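Local atomic coordinates of acyl-homoserine-lactone synthase (Mesorhizobium sp. ORS 3359, PDB entry 6WNS), a protein that catalyses the synthesis of an acyl-homoserine lactone quorum-sensing signal, using an acyl-coenzyme A as the acyl donor. Residues His80-Val85 against Gly92-Ala97; Phe101-Phe106 against Ile141-Glu146. All blocks are in the same frame, centred on the assembly; numbering follows the deposited sequence.

Contact 1: residues His80-Val85 against Gly92-Ala97; sequences HLMSEV and GTPPRA
Ser-83 and Pro-94 have the nearest CA atoms, 6.1 Å apart, between a short helix, 81-84, and the irregular chain that returns past it toward strand 100-108. This is a single helical turn with His-80 as N-cap, in the connection between strands 69-75 and 100-108 of the GNAT-like fold of the autoinducer synthases. The N-H of His-80 donates to Ser-83 OG at 3.0 Å, almost straight at 172°, one half of a capping box. That hydroxyl donates to Glu-84 OE2, on the lone pair away from the other carboxylate oxygen.

The Pro-94 ring packs against the turn by two carbons. CG rests on the backbone at Met-82 O and Ser-83 CA, while CB meets Met-82 SD at 3.7 Å as the two side chains run past each other in opposite directions. Met-82 carries SD there with CG anti to its backbone N (chi1 -159°) and an extended chi2; SD also touches Pro-95 CD. Ser-83 CB lies over one face of the Arg-96 guanidinium, whose NE is hydrogen-bonded to Thr-76 O. The imidazole, its ND1 hydrogen-bonded to Glu-78 O, stands 76° from the guanidinium plane; Arg-96 NE merely packs at the ring edge, 3.7 Å from His-80 CE1.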
# COMPACT_ATOMS: atom_id res chain seq x y z
N HIS A 80 -0.11 11.56 -7.74
CA HIS A 80 -0.16 10.64 -6.60
C HIS A 80 -0.05 11.45 -5.30
O HIS A 80 -0.01 12.70 -5.38
CB HIS A 80 0.86 9.53 -6.79
CG HIS A 80 2.27 10.01 -6.85
ND1 HIS A 80 2.79 10.55 -8.02
CD2 HIS A 80 3.29 9.97 -5.97
CE1 HIS A 80 4.07 10.83 -7.83
NE2 HIS A 80 4.38 10.50 -6.60
N LEU A 81 -0.23 10.80 -4.15
CA LEU A 81 -0.36 11.54 -2.87
C LEU A 81 0.89 12.41 -2.65
O LEU A 81 0.77 13.61 -2.33
CB LEU A 81 -0.52 10.58 -1.70
CG LEU A 81 -0.74 11.28 -0.36
CD1 LEU A 81 -2.10 11.94 -0.32
CD2 LEU A 81 -0.64 10.30 0.78
N MET A 82 2.04 11.83 -2.88
CA MET A 82 3.32 12.54 -2.60
C MET A 82 3.47 13.67 -3.58
O MET A 82 4.02 14.71 -3.17
CB MET A 82 4.54 11.63 -2.64
CG MET A 82 5.74 12.21 -1.85
SD MET A 82 7.29 11.34 -2.09
CE MET A 82 6.87 9.71 -1.47
N SER A 83 2.97 13.52 -4.82
CA SER A 83 3.13 14.57 -5.83
C SER A 83 2.10 15.67 -5.59
O SER A 83 2.48 16.80 -5.73
CB SER A 83 3.09 14.05 -7.23
OG SER A 83 1.78 13.89 -7.72
N GLU A 84 0.87 15.35 -5.23
CA GLU A 84 -0.21 16.37 -5.19
C GLU A 84 -0.37 16.98 -3.79
O GLU A 84 -0.90 18.07 -3.72
CB GLU A 84 -1.49 15.71 -5.63
CG GLU A 84 -1.41 15.18 -7.04
CD GLU A 84 -0.82 16.11 -8.12
OE1 GLU A 84 -1.46 17.11 -8.46
OE2 GLU A 84 0.28 15.82 -8.59
N VAL A 85 -0.04 16.24 -2.73
CA VAL A 85 -0.33 16.66 -1.33
C VAL A 85 0.96 16.87 -0.55
O VAL A 85 1.10 17.90 0.13
CB VAL A 85 -1.28 15.65 -0.63
CG1 VAL A 85 -1.67 16.14 0.76
CG2 VAL A 85 -2.47 15.41 -1.47
N GLY A 92 10.31 18.81 -2.69
CA GLY A 92 9.47 19.46 -3.72
C GLY A 92 9.50 18.66 -5.01
O GLY A 92 8.64 18.93 -5.92
N THR A 93 10.35 17.62 -5.05
CA THR A 93 10.48 16.75 -6.26
C THR A 93 10.46 15.27 -5.88
O THR A 93 11.51 14.65 -5.71
CB THR A 93 11.76 17.11 -7.03
OG1 THR A 93 12.89 16.99 -6.05
CG2 THR A 93 11.66 18.49 -7.66
N PRO A 94 9.25 14.69 -5.73
CA PRO A 94 9.08 13.26 -5.51
C PRO A 94 9.63 12.47 -6.68
O PRO A 94 9.71 12.99 -7.81
CB PRO A 94 7.55 13.02 -5.40
CG PRO A 94 6.89 14.38 -5.52
CD PRO A 94 7.96 15.39 -5.87
N PRO A 95 10.11 11.24 -6.42
CA PRO A 95 10.61 10.37 -7.47
C PRO A 95 9.47 9.91 -8.39
O PRO A 95 8.42 9.48 -7.92
CB PRO A 95 11.30 9.24 -6.70
CG PRO A 95 10.58 9.20 -5.37
CD PRO A 95 10.26 10.65 -5.08
N ARG A 96 9.67 10.08 -9.70
CA ARG A 96 8.69 9.85 -10.78
C ARG A 96 9.38 9.10 -11.94
O ARG A 96 10.29 9.65 -12.58
CB ARG A 96 8.07 11.19 -11.19
CG ARG A 96 7.51 11.99 -10.01
CD ARG A 96 6.63 13.16 -10.41
NE ARG A 96 5.29 12.72 -10.75
CZ ARG A 96 4.23 13.51 -10.86
NH1 ARG A 96 4.34 14.81 -10.66
NH2 ARG A 96 3.04 13.00 -11.17
N ALA A 97 9.00 7.86 -12.21
CA ALA A 97 9.65 7.03 -13.24
C ALA A 97 8.62 6.00 -13.61
O ALA A 97 7.75 5.79 -12.79
CB ALA A 97 10.89 6.37 -12.67

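Contact 2: residues Phe101-Phe106 against Ile141-Glu146; sequences FEWTRF and ISVVCE
Trp-103 brings the main flat group to this contact: its indole meets Val-143 CG2 obliquely, 3.8 Å from Trp-103 CE3, while Ile-141 CG2, likewise oblique to the indole, packs against Trp-103 CB (3.4 Å), where the side chain leaves the backbone. With CG anti to the backbone N (chi1 -176°), the indole lies beside Val-143 and points the same way, on the sheet face where Leu-126 and Leu-129 of helix 121-135 pack against it. The two strands are the neighbouring parallel pair of the mixed sheet of this GNAT-like fold, joined by a beta-alpha-beta crossover through that helix.

Their axes diverge by 36°, and the regular pairing is confined to the first residues. Ser-142 serves both backbone bonds: its N-H donates to Phe-101 O at 2.9 Å, from 21° out of the carbonyl plane, and its carbonyl accepts the Trp-103 N-H at 2.8 Å, nearly head-on. Ile-141 CA also approaches Phe-101 O, and Glu-102 CA approaches Ser-142 O, as CA-H...O contacts.

On the other face, Glu-102 CB lies against Ser-142 OG, a buried hydroxyl for which the model offers no hydrogen-bonding partner. The extended Glu-102 chain carries its carboxylate to the backbone N-H of Met-82. Such a splay between these two strands is the hallmark of the GNAT fold, where relatives bind acyl-CoA, and is consistent with an acyl-CoA site here. Where the strands part, a water replaces direct pairing: it accepts from Val-144 N at 2.9 Å, donates to Trp-103 O at 2.8 Å and donates weakly to Glu-102 OE2.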
# COMPACT_ATOMS: atom_id res chain seq x y z
N PHE A 101 6.33 3.08 -8.36
CA PHE A 101 4.88 3.23 -8.05
C PHE A 101 4.78 3.73 -6.62
O PHE A 101 5.70 3.48 -5.82
CB PHE A 101 4.09 1.94 -8.25
CG PHE A 101 3.65 1.67 -9.67
CD1 PHE A 101 2.31 1.43 -9.99
CD2 PHE A 101 4.55 1.76 -10.72
CE1 PHE A 101 1.93 1.17 -11.29
CE2 PHE A 101 4.18 1.48 -12.03
CZ PHE A 101 2.87 1.19 -12.30
N GLU A 102 3.73 4.47 -6.33
CA GLU A 102 3.53 4.99 -4.95
C GLU A 102 2.60 4.02 -4.25
O GLU A 102 1.56 3.72 -4.82
CB GLU A 102 3.01 6.41 -4.96
CG GLU A 102 2.71 6.85 -3.54
CD GLU A 102 1.85 8.07 -3.39
OE1 GLU A 102 0.74 8.06 -3.96
OE2 GLU A 102 2.31 9.05 -2.68
N TRP A 103 2.99 3.62 -3.03
CA TRP A 103 2.22 2.85 -2.03
C TRP A 103 1.35 3.80 -1.20
O TRP A 103 1.92 4.75 -0.58
CB TRP A 103 3.19 2.09 -1.15
CG TRP A 103 2.63 1.16 -0.13
CD1 TRP A 103 1.40 0.58 -0.07
CD2 TRP A 103 3.39 0.60 0.96
NE1 TRP A 103 1.34 -0.28 1.00
CE2 TRP A 103 2.55 -0.31 1.63
CE3 TRP A 103 4.73 0.72 1.38
CZ2 TRP A 103 2.97 -1.02 2.75
CZ3 TRP A 103 5.15 0.04 2.49
CH2 TRP A 103 4.28 -0.83 3.16
N THR A 104 0.04 3.53 -1.17
CA THR A 104 -0.89 4.20 -0.24
C THR A 104 -1.81 3.12 0.36
O THR A 104 -1.90 2.00 -0.20
CB THR A 104 -1.64 5.33 -0.97
OG1 THR A 104 -2.17 4.83 -2.21
CG2 THR A 104 -0.75 6.52 -1.29
N ARG A 105 -2.56 3.49 1.38
CA ARG A 105 -3.71 2.70 1.87
C ARG A 105 -3.28 1.29 2.28
O ARG A 105 -3.91 0.34 1.88
CB ARG A 105 -4.80 2.79 0.81
CG ARG A 105 -5.17 4.24 0.53
CD ARG A 105 -5.35 5.22 1.69
NE ARG A 105 -6.02 6.44 1.22
CZ ARG A 105 -7.34 6.59 1.22
NH1 ARG A 105 -8.08 5.79 1.97
NH2 ARG A 105 -7.88 7.68 0.72
N PHE A 106 -2.21 1.18 3.07
CA PHE A 106 -1.87 -0.10 3.70
C PHE A 106 -2.83 -0.32 4.86
O PHE A 106 -2.99 0.61 5.66
CB PHE A 106 -0.45 -0.09 4.25
CG PHE A 106 -0.13 -1.29 5.10
CD1 PHE A 106 0.19 -2.50 4.52
CD2 PHE A 106 -0.17 -1.19 6.49
CE1 PHE A 106 0.55 -3.59 5.32
CE2 PHE A 106 0.14 -2.28 7.28
CZ PHE A 106 0.52 -3.47 6.69
N ILE A 141 9.34 1.46 -4.82
CA ILE A 141 8.01 1.94 -4.31
C ILE A 141 8.25 3.15 -3.42
O ILE A 141 9.17 3.00 -2.44
CB ILE A 141 7.29 0.84 -3.52
CG1 ILE A 141 6.89 -0.34 -4.41
CG2 ILE A 141 6.06 1.43 -2.80
CD1 ILE A 141 6.91 -1.66 -3.65
N SER A 142 7.54 4.32 -3.80
CA SER A 142 7.58 5.55 -2.98
C SER A 142 6.41 5.52 -2.00
O SER A 142 5.39 4.85 -2.33
CB SER A 142 7.61 6.81 -3.79
OG SER A 142 6.44 6.96 -4.56
N VAL A 143 6.55 6.13 -0.82
CA VAL A 143 5.47 6.09 0.21
C VAL A 143 5.65 7.25 1.18
O VAL A 143 6.79 7.65 1.53
CB VAL A 143 5.46 4.73 0.91
CG1 VAL A 143 6.76 4.50 1.71
CG2 VAL A 143 4.25 4.49 1.80
N VAL A 144 4.53 7.72 1.67
CA VAL A 144 4.40 8.68 2.78
C VAL A 144 3.84 7.86 3.94
O VAL A 144 2.76 7.20 3.74
CB VAL A 144 3.44 9.83 2.40
CG1 VAL A 144 3.29 10.81 3.58
CG2 VAL A 144 3.86 10.57 1.12
N CYS A 145 4.57 7.74 5.02
CA CYS A 145 4.20 6.86 6.14
C CYS A 145 4.62 7.54 7.45
O CYS A 145 5.37 8.60 7.44
CB CYS A 145 4.80 5.48 5.98
SG CYS A 145 6.59 5.61 5.91
N GLU A 146 4.05 7.02 8.54
CA GLU A 146 4.42 7.46 9.89
C GLU A 146 5.93 7.20 10.09
O GLU A 146 6.43 6.21 9.55
CB GLU A 146 3.56 6.73 10.91
CG GLU A 146 2.20 7.39 10.92
CD GLU A 146 1.35 7.21 12.17
OE1 GLU A 146 1.54 7.96 13.16
OE2 GLU A 146 0.41 6.42 12.06
O HOH W 1 2.25 7.48 -0.13

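Following the chain from the N terminus, strand 69-75 leads to helix 81-84, where contact 1 closes a short loop by folding 92-97 back on 80-85. The chain then enters strand 100-108, crosses over through helix 121-135 and re-enters the sheet, parallel, as strand 140-146, so that contact 2 closes a much longer loop. The two are in series, neither nested nor crossed, with centres about 11 Å apart. They nevertheless meet: Leu-81 N and Met-82 N probably donate to the two carboxylate oxygens of Glu-102, holding the group in place, and Met-82 CE packs on Val-143 O. The helical turn is thereby tied to the central parallel strands, on the sheet face bearing Glu-102 and Ser-142.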